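Local coordinates for ABC-type transport auxiliary lipoprotein component domain-containing protein (Xanthomonas campestris pv. campestris, PDB 2IQI) that is of unknown function but probably serves as an auxiliary lipoprotein component of an ABC-type transport system, at residues V19-L32 with T170-Q182. Sequence-based numbering, arbitrary orientation.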
ATOM      1  N   VAL A  19      -3.096  -6.423  -9.506  1.00 41.81           N
ATOM      2  CA  VAL A  19      -3.635  -5.102  -9.884  1.00 41.51           C
ATOM      3  C   VAL A  19      -3.884  -5.004 -11.379  1.00 42.65           C
ATOM      4  O   VAL A  19      -2.971  -5.171 -12.194  1.00 41.59           O
ATOM      5  CB  VAL A  19      -2.733  -3.970  -9.467  1.00 40.63           C
ATOM      6  CG1 VAL A  19      -3.158  -2.718 -10.124  1.00 39.51           C
ATOM      7  CG2 VAL A  19      -2.790  -3.808  -7.974  1.00 41.11           C
ATOM      8  N   THR A  20      -5.143  -4.739 -11.713  1.00 43.72           N
ATOM      9  CA  THR A  20      -5.579  -4.642 -13.085  1.00 45.20           C
ATOM     10  C   THR A  20      -5.099  -3.326 -13.681  1.00 44.93           C
ATOM     11  O   THR A  20      -5.453  -2.252 -13.187  1.00 43.86           O
ATOM     12  CB  THR A  20      -7.134  -4.709 -13.208  1.00 46.03           C
ATOM     13  OG1 THR A  20      -7.619  -5.921 -12.615  1.00 48.02           O
ATOM     14  CG2 THR A  20      -7.597  -4.627 -14.685  1.00 46.69           C
ATOM     15  N   PRO A  21      -4.323  -3.427 -14.784  1.00 45.28           N
ATOM     16  CA  PRO A  21      -3.831  -2.272 -15.534  1.00 45.07           C
ATOM     17  C   PRO A  21      -5.025  -1.453 -16.007  1.00 45.43           C
ATOM     18  O   PRO A  21      -6.044  -2.026 -16.430  1.00 45.98           O
ATOM     19  CB  PRO A  21      -3.141  -2.890 -16.752  1.00 44.85           C
ATOM     20  CG  PRO A  21      -3.162  -4.348 -16.561  1.00 44.71           C
ATOM     21  CD  PRO A  21      -3.936  -4.724 -15.384  1.00 44.58           C
ATOM     22  N   ASN A  22      -4.890  -0.134 -15.918  1.00 45.27           N
ATOM     23  CA  ASN A  22      -5.899   0.820 -16.334  1.00 45.30           C
ATOM     24  C   ASN A  22      -5.572   1.426 -17.703  1.00 45.84           C
ATOM     25  O   ASN A  22      -4.508   2.011 -17.875  1.00 45.62           O
ATOM     26  CB  ASN A  22      -5.982   1.926 -15.291  1.00 44.87           C
ATOM     27  CG  ASN A  22      -6.996   2.995 -15.641  1.00 44.45           C
ATOM     28  OD1 ASN A  22      -7.315   3.236 -16.803  1.00 45.02           O
ATOM     29  ND2 ASN A  22      -7.489   3.659 -14.629  1.00 43.37           N
ATOM     30  N   PRO A  23      -6.507   1.322 -18.669  1.00 46.48           N
ATOM     31  CA  PRO A  23      -6.250   1.793 -20.024  1.00 46.67           C
ATOM     32  C   PRO A  23      -5.944   3.252 -20.108  1.00 46.39           C
ATOM     33  O   PRO A  23      -5.404   3.675 -21.100  1.00 47.16           O
ATOM     34  CB  PRO A  23      -7.563   1.488 -20.763  1.00 46.66           C
ATOM     35  CG  PRO A  23      -8.098   0.314 -20.034  1.00 47.23           C
ATOM     36  CD  PRO A  23      -7.852   0.729 -18.587  1.00 47.11           C
ATOM     37  N   ALA A  24      -6.227   4.021 -19.075  1.00 46.24           N
ATOM     38  CA  ALA A  24      -5.902   5.428 -19.157  1.00 45.86           C
ATOM     39  C   ALA A  24      -4.591   5.829 -18.488  1.00 45.45           C
ATOM     40  O   ALA A  24      -4.293   7.042 -18.366  1.00 45.91           O
ATOM     41  CB  ALA A  24      -7.058   6.259 -18.631  1.00 46.57           C
ATOM     42  N   TRP A  25      -3.819   4.851 -18.025  1.00 44.34           N
ATOM     43  CA  TRP A  25      -2.534   5.184 -17.454  1.00 43.98           C
ATOM     44  C   TRP A  25      -1.578   5.425 -18.610  1.00 44.46           C
ATOM     45  O   TRP A  25      -1.503   4.597 -19.531  1.00 44.18           O
ATOM     46  CB  TRP A  25      -1.990   4.070 -16.563  1.00 43.46           C
ATOM     47  CG  TRP A  25      -2.761   3.806 -15.272  1.00 43.77           C
ATOM     48  CD1 TRP A  25      -3.640   4.641 -14.644  1.00 42.51           C
ATOM     49  CD2 TRP A  25      -2.666   2.638 -14.439  1.00 43.33           C
ATOM     50  NE1 TRP A  25      -4.113   4.064 -13.504  1.00 41.72           N
ATOM     51  CE2 TRP A  25      -3.535   2.835 -13.348  1.00 41.52           C
ATOM     52  CE3 TRP A  25      -1.923   1.450 -14.508  1.00 41.94           C
ATOM     53  CZ2 TRP A  25      -3.712   1.879 -12.347  1.00 41.53           C
ATOM     54  CZ3 TRP A  25      -2.102   0.496 -13.501  1.00 42.74           C
ATOM     55  CH2 TRP A  25      -2.995   0.717 -12.444  1.00 42.04           C
ATOM     56  N   PRO A  26      -0.800   6.527 -18.552  1.00 44.39           N
ATOM     57  CA  PRO A  26       0.196   6.741 -19.589  1.00 44.52           C
ATOM     58  C   PRO A  26       1.190   5.586 -19.599  1.00 45.48           C
ATOM     59  O   PRO A  26       1.553   5.044 -18.520  1.00 45.10           O
ATOM     60  CB  PRO A  26       0.913   8.019 -19.139  1.00 43.87           C
ATOM     61  CG  PRO A  26       0.665   8.096 -17.698  1.00 43.75           C
ATOM     62  CD  PRO A  26      -0.718   7.552 -17.509  1.00 43.93           C
ATOM     63  N   GLN A  27       1.574   5.193 -20.819  1.00 46.70           N
ATOM     64  CA  GLN A  27       2.744   4.361 -21.060  1.00 47.88           C
ATOM     65  C   GLN A  27       3.951   5.270 -21.019  1.00 47.60           C
ATOM     66  O   GLN A  27       4.031   6.198 -21.808  1.00 48.04           O
ATOM     67  CB  GLN A  27       2.641   3.688 -22.410  1.00 48.15           C
ATOM     68  CG  GLN A  27       3.682   2.606 -22.585  1.00 53.22           C
ATOM     69  CD  GLN A  27       3.187   1.452 -23.438  1.00 59.01           C
ATOM     70  OE1 GLN A  27       2.564   1.656 -24.497  1.00 61.04           O
ATOM     71  NE2 GLN A  27       3.456   0.225 -22.980  1.00 58.92           N
ATOM     72  N   VAL A  28       4.869   5.037 -20.085  1.00 47.64           N
ATOM     73  CA  VAL A  28       5.971   5.967 -19.876  1.00 47.96           C
ATOM     74  C   VAL A  28       7.308   5.377 -20.325  1.00 48.44           C
ATOM     75  O   VAL A  28       7.365   4.245 -20.802  1.00 49.14           O
ATOM     76  CB  VAL A  28       6.089   6.461 -18.407  1.00 47.97           C
ATOM     77  CG1 VAL A  28       4.767   7.077 -17.915  1.00 47.32           C
ATOM     78  CG2 VAL A  28       6.569   5.351 -17.509  1.00 46.79           C
ATOM     79  N   SER A  29       8.382   6.148 -20.181  1.00 48.48           N
ATOM     80  CA  SER A  29       9.721   5.625 -20.457  1.00 48.49           C
ATOM     81  C   SER A  29      10.793   6.131 -19.461  1.00 48.46           C
ATOM     82  O   SER A  29      11.986   5.843 -19.640  1.00 47.50           O
ATOM     83  CB  SER A  29      10.135   5.962 -21.876  1.00 48.39           C
ATOM     84  OG  SER A  29      10.565   7.304 -21.896  1.00 49.72           O
ATOM     85  N   TRP A  30      10.372   6.892 -18.435  1.00 48.32           N
ATOM     86  CA  TRP A  30      11.252   7.156 -17.297  1.00 48.24           C
ATOM     87  C   TRP A  30      11.339   5.883 -16.410  1.00 48.61           C
ATOM     88  O   TRP A  30      10.702   4.834 -16.710  1.00 47.97           O
ATOM     89  CB  TRP A  30      10.845   8.416 -16.524  1.00 48.55           C
ATOM     90  CG  TRP A  30       9.374   8.543 -16.324  1.00 49.47           C
ATOM     91  CD1 TRP A  30       8.501   9.168 -17.137  1.00 50.21           C
ATOM     92  CD2 TRP A  30       8.602   8.008 -15.243  1.00 50.64           C
ATOM     93  NE1 TRP A  30       7.231   9.075 -16.638  1.00 49.85           N
ATOM     94  CE2 TRP A  30       7.262   8.357 -15.478  1.00 50.22           C
ATOM     95  CE3 TRP A  30       8.913   7.258 -14.096  1.00 51.30           C
ATOM     96  CZ2 TRP A  30       6.220   8.002 -14.597  1.00 50.71           C
ATOM     97  CZ3 TRP A  30       7.868   6.895 -13.218  1.00 50.48           C
ATOM     98  CH2 TRP A  30       6.544   7.279 -13.475  1.00 49.63           C
ATOM     99  N   GLN A  31      12.158   5.954 -15.358  1.00 48.08           N
ATOM    100  CA  GLN A  31      12.524   4.772 -14.620  1.00 47.68           C
ATOM    101  C   GLN A  31      12.240   5.025 -13.184  1.00 46.90           C
ATOM    102  O   GLN A  31      12.502   6.141 -12.701  1.00 46.83           O
ATOM    103  CB  GLN A  31      13.989   4.447 -14.811  1.00 48.12           C
ATOM    104  CG  GLN A  31      14.321   4.054 -16.245  1.00 52.34           C
ATOM    105  CD  GLN A  31      15.639   3.285 -16.379  1.00 57.49           C
ATOM    106  OE1 GLN A  31      15.844   2.574 -17.384  1.00 60.62           O
ATOM    107  NE2 GLN A  31      16.529   3.400 -15.360  1.00 54.89           N
ATOM    108  N   LEU A  32      11.703   3.992 -12.510  1.00 45.25           N
ATOM    109  CA  LEU A  32      11.158   4.144 -11.184  1.00 43.79           C
ATOM    110  C   LEU A  32      11.861   3.298 -10.150  1.00 43.90           C
ATOM    111  O   LEU A  32      12.010   2.072 -10.288  1.00 43.49           O
ATOM    112  CB  LEU A  32       9.644   3.866 -11.170  1.00 43.80           C
ATOM    113  CG  LEU A  32       8.844   4.089  -9.863  1.00 43.20           C
ATOM    114  CD1 LEU A  32       8.903   5.530  -9.358  1.00 42.30           C
ATOM    115  CD2 LEU A  32       7.404   3.658 -10.020  1.00 42.55           C
ATOM    116  N   THR A 170      -3.072   0.084  -3.700  1.00 34.01           N
ATOM    117  CA  THR A 170      -1.992  -0.148  -4.654  1.00 33.84           C
ATOM    118  C   THR A 170      -2.449   0.380  -6.017  1.00 34.76           C
ATOM    119  O   THR A 170      -1.668   0.980  -6.738  1.00 34.84           O
ATOM    120  CB  THR A 170      -1.641  -1.662  -4.772  1.00 33.61           C
ATOM    121  OG1 THR A 170      -1.233  -2.164  -3.500  1.00 33.78           O
ATOM    122  CG2 THR A 170      -0.538  -1.927  -5.768  1.00 32.13           C
ATOM    123  N   THR A 171      -3.721   0.166  -6.362  1.00 35.58           N
ATOM    124  CA  THR A 171      -4.250   0.621  -7.658  1.00 36.05           C
ATOM    125  C   THR A 171      -4.210   2.159  -7.716  1.00 36.92           C
ATOM    126  O   THR A 171      -3.953   2.774  -8.773  1.00 37.50           O
ATOM    127  CB  THR A 171      -5.689   0.108  -7.898  1.00 35.42           C
ATOM    128  OG1 THR A 171      -5.680  -1.318  -7.941  1.00 35.66           O
ATOM    129  CG2 THR A 171      -6.195   0.576  -9.180  1.00 34.53           C
ATOM    130  N   GLU A 172      -4.479   2.785  -6.581  1.00 36.73           N
ATOM    131  CA  GLU A 172      -4.496   4.228  -6.548  1.00 37.42           C
ATOM    132  C   GLU A 172      -3.059   4.753  -6.601  1.00 36.19           C
ATOM    133  O   GLU A 172      -2.812   5.830  -7.126  1.00 35.96           O
ATOM    134  CB  GLU A 172      -5.266   4.736  -5.316  1.00 37.26           C
ATOM    135  CG  GLU A 172      -6.794   4.609  -5.415  1.00 38.44           C
ATOM    136  CD  GLU A 172      -7.572   4.966  -4.088  1.00 40.98           C
ATOM    137  OE1 GLU A 172      -7.083   5.766  -3.212  1.00 42.54           O
ATOM    138  OE2 GLU A 172      -8.719   4.439  -3.944  1.00 46.55           O
ATOM    139  N   LEU A 173      -2.118   3.985  -6.069  1.00 35.31           N
ATOM    140  CA  LEU A 173      -0.737   4.444  -6.008  1.00 35.40           C
ATOM    141  C   LEU A 173      -0.085   4.402  -7.374  1.00 34.49           C
ATOM    142  O   LEU A 173       0.500   5.371  -7.838  1.00 33.98           O
ATOM    143  CB  LEU A 173       0.073   3.564  -5.075  1.00 35.66           C
ATOM    144  CG  LEU A 173       0.074   3.985  -3.628  1.00 36.71           C
ATOM    145  CD1 LEU A 173       0.601   2.859  -2.697  1.00 34.72           C
ATOM    146  CD2 LEU A 173       0.973   5.203  -3.640  1.00 39.39           C
ATOM    147  N   VAL A 174      -0.195   3.245  -7.994  1.00 33.62           N
ATOM    148  CA  VAL A 174       0.370   3.011  -9.266  1.00 33.42           C
ATOM    149  C   VAL A 174      -0.083   4.073 -10.266  1.00 33.82           C
ATOM    150  O   VAL A 174       0.741   4.615 -11.027  1.00 33.44           O
ATOM    151  CB  VAL A 174       0.034   1.606  -9.710  1.00 33.35           C
ATOM    152  CG1 VAL A 174       0.228   1.444 -11.206  1.00 35.25           C
ATOM    153  CG2 VAL A 174       0.923   0.625  -8.969  1.00 32.67           C
ATOM    154  N   GLY A 175      -1.378   4.391 -10.249  1.00 33.79           N
ATOM    155  CA  GLY A 175      -1.975   5.230 -11.262  1.00 33.77           C
ATOM    156  C   GLY A 175      -1.542   6.633 -10.997  1.00 34.82           C
ATOM    157  O   GLY A 175      -1.351   7.414 -11.912  1.00 36.25           O
ATOM    158  N   TRP A 176      -1.348   6.968  -9.737  1.00 35.30           N
ATOM    159  CA  TRP A 176      -0.999   8.343  -9.404  1.00 35.63           C
ATOM    160  C   TRP A 176       0.465   8.561  -9.658  1.00 36.61           C
ATOM    161  O   TRP A 176       0.870   9.681  -9.920  1.00 37.26           O
ATOM    162  CB  TRP A 176      -1.336   8.621  -7.960  1.00 35.32           C
ATOM    163  CG  TRP A 176      -0.871   9.869  -7.445  1.00 34.98           C
ATOM    164  CD1 TRP A 176      -1.518  11.074  -7.497  1.00 36.11           C
ATOM    165  CD2 TRP A 176       0.339  10.085  -6.723  1.00 36.23           C
ATOM    166  NE1 TRP A 176      -0.761  12.040  -6.864  1.00 37.21           N
ATOM    167  CE2 TRP A 176       0.390  11.456  -6.393  1.00 36.68           C
ATOM    168  CE3 TRP A 176       1.412   9.261  -6.351  1.00 36.75           C
ATOM    169  CZ2 TRP A 176       1.464  12.011  -5.689  1.00 36.60           C
ATOM    170  CZ3 TRP A 176       2.489   9.827  -5.648  1.00 35.95           C
ATOM    171  CH2 TRP A 176       2.498  11.176  -5.322  1.00 34.90           C
ATOM    172  N   THR A 177       1.254   7.494  -9.554  1.00 37.40           N
ATOM    173  CA  THR A 177       2.689   7.564  -9.778  1.00 38.56           C
ATOM    174  C   THR A 177       2.985   7.743 -11.256  1.00 38.61           C
ATOM    175  O   THR A 177       3.792   8.581 -11.630  1.00 39.27           O
ATOM    176  CB  THR A 177       3.402   6.297  -9.284  1.00 38.88           C
ATOM    177  OG1 THR A 177       3.098   6.129  -7.906  1.00 39.16           O
ATOM    178  CG2 THR A 177       4.933   6.432  -9.436  1.00 39.22           C
ATOM    179  N   LEU A 178       2.316   6.954 -12.086  1.00 38.51           N
ATOM    180  CA  LEU A 178       2.455   7.068 -13.518  1.00 38.20           C
ATOM    181  C   LEU A 178       1.980   8.405 -14.018  1.00 39.17           C
ATOM    182  O   LEU A 178       2.645   8.995 -14.846  1.00 40.49           O
ATOM    183  CB  LEU A 178       1.690   5.980 -14.237  1.00 37.15           C
ATOM    184  CG  LEU A 178       2.158   4.585 -13.902  1.00 36.33           C
ATOM    185  CD1 LEU A 178       1.284   3.690 -14.666  1.00 34.03           C
ATOM    186  CD2 LEU A 178       3.661   4.368 -14.241  1.00 34.36           C
ATOM    187  N   ILE A 179       0.817   8.871 -13.566  1.00 39.83           N
ATOM    188  CA  ILE A 179       0.267  10.124 -14.097  1.00 39.41           C
ATOM    189  C   ILE A 179       1.100  11.307 -13.599  1.00 40.99           C
ATOM    190  O   ILE A 179       1.540  12.140 -14.412  1.00 41.71           O
ATOM    191  CB  ILE A 179      -1.245  10.262 -13.800  1.00 38.97           C
ATOM    192  CG1 ILE A 179      -1.998   9.294 -14.703  1.00 36.30           C
ATOM    193  CG2 ILE A 179      -1.749  11.702 -13.969  1.00 35.34           C
ATOM    194  CD1 ILE A 179      -3.416   9.089 -14.308  1.00 33.00           C
ATOM    195  N   THR A 180       1.351  11.367 -12.294  1.00 41.35           N
ATOM    196  CA  THR A 180       2.126  12.466 -11.752  1.00 42.76           C
ATOM    197  C   THR A 180       3.546  12.471 -12.349  1.00 44.22           C
ATOM    198  O   THR A 180       4.044  13.513 -12.780  1.00 44.74           O
ATOM    199  CB  THR A 180       2.202  12.428 -10.215  1.00 42.79           C
ATOM    200  OG1 THR A 180       0.885  12.265  -9.650  1.00 41.61           O
ATOM    201  CG2 THR A 180       2.813  13.700  -9.711  1.00 41.88           C
ATOM    202  N   GLY A 181       4.168  11.301 -12.418  1.00 44.75           N
ATOM    203  CA  GLY A 181       5.479  11.194 -12.999  1.00 45.81           C
ATOM    204  C   GLY A 181       5.513  11.768 -14.390  1.00 46.81           C
ATOM    205  O   GLY A 181       6.370  12.587 -14.709  1.00 46.87           O
ATOM    206  N   GLN A 182       4.569  11.328 -15.204  1.00 47.96           N
ATOM    207  CA  GLN A 182       4.465  11.716 -16.589  1.00 49.88           C
ATOM    208  C   GLN A 182       4.166  13.214 -16.789  1.00 51.60           C
ATOM    209  O   GLN A 182       4.658  13.823 -17.727  1.00 52.57           O
ATOM    210  CB  GLN A 182       3.407  10.855 -17.269  1.00 49.79           C
ATOM    211  CG  GLN A 182       3.295  11.000 -18.790  1.00 50.78           C
ATOM    212  CD  GLN A 182       4.592  10.687 -19.546  1.00 51.55           C
ATOM    213  OE1 GLN A 182       5.644  10.359 -18.966  1.00 49.83           O
ATOM    214  NE2 GLN A 182       4.512  10.791 -20.854  1.00 51.79           N
TER
HETATM  215  O   HOH W   1      -6.950  -2.670 -10.284  1.00 46.52           O
HETATM  216  O   HOH W   2       7.217   9.329 -20.721  1.00 46.50           O
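In this alpha+beta fold, whose helix 155-185 packs on a mixed beta-sheet, the loop leading into strand 31-34 runs along the helix and lays two tryptophans, Trp25 and Trp30, against its two glycines, Gly175 and Gly181. One face of the Trp25 indole lies on the helix: Gly175 CA makes a CH-pi contact with the five-membered ring, 3.7 Å from its centroid, and the Val174 CG1 methyl another, 3.8 Å from the centroid of the six-membered ring. Asn22 CB covers the other face, from an Asx turn in which Asn22 OD1 accepts from Ala24 N. Next along the loop, Pro26 wedges between Ile179 and Gln182, its CD 3.5 Å from Ile179 CG1. Trp30, chi1 42°, holds CG between its backbone N and carbonyl carbon and brings CZ2 to 3.6 Å from Gly181 CA; Tyr101 meets this indole edge-to-face. At the loop's other end Val19 CG2 touches Thr170 CG2, and a water joins Thr20 O to Thr171 OG1, also hydrogen-bonded to Thr167 O. The polar link near strand 31-34 is Trp30 NE1 to Gln182 OE1, 3.1 Å, in the ring plane and the carbonyl plane alike but bent at the hydrogen (142°); a second water donates to the same OE1.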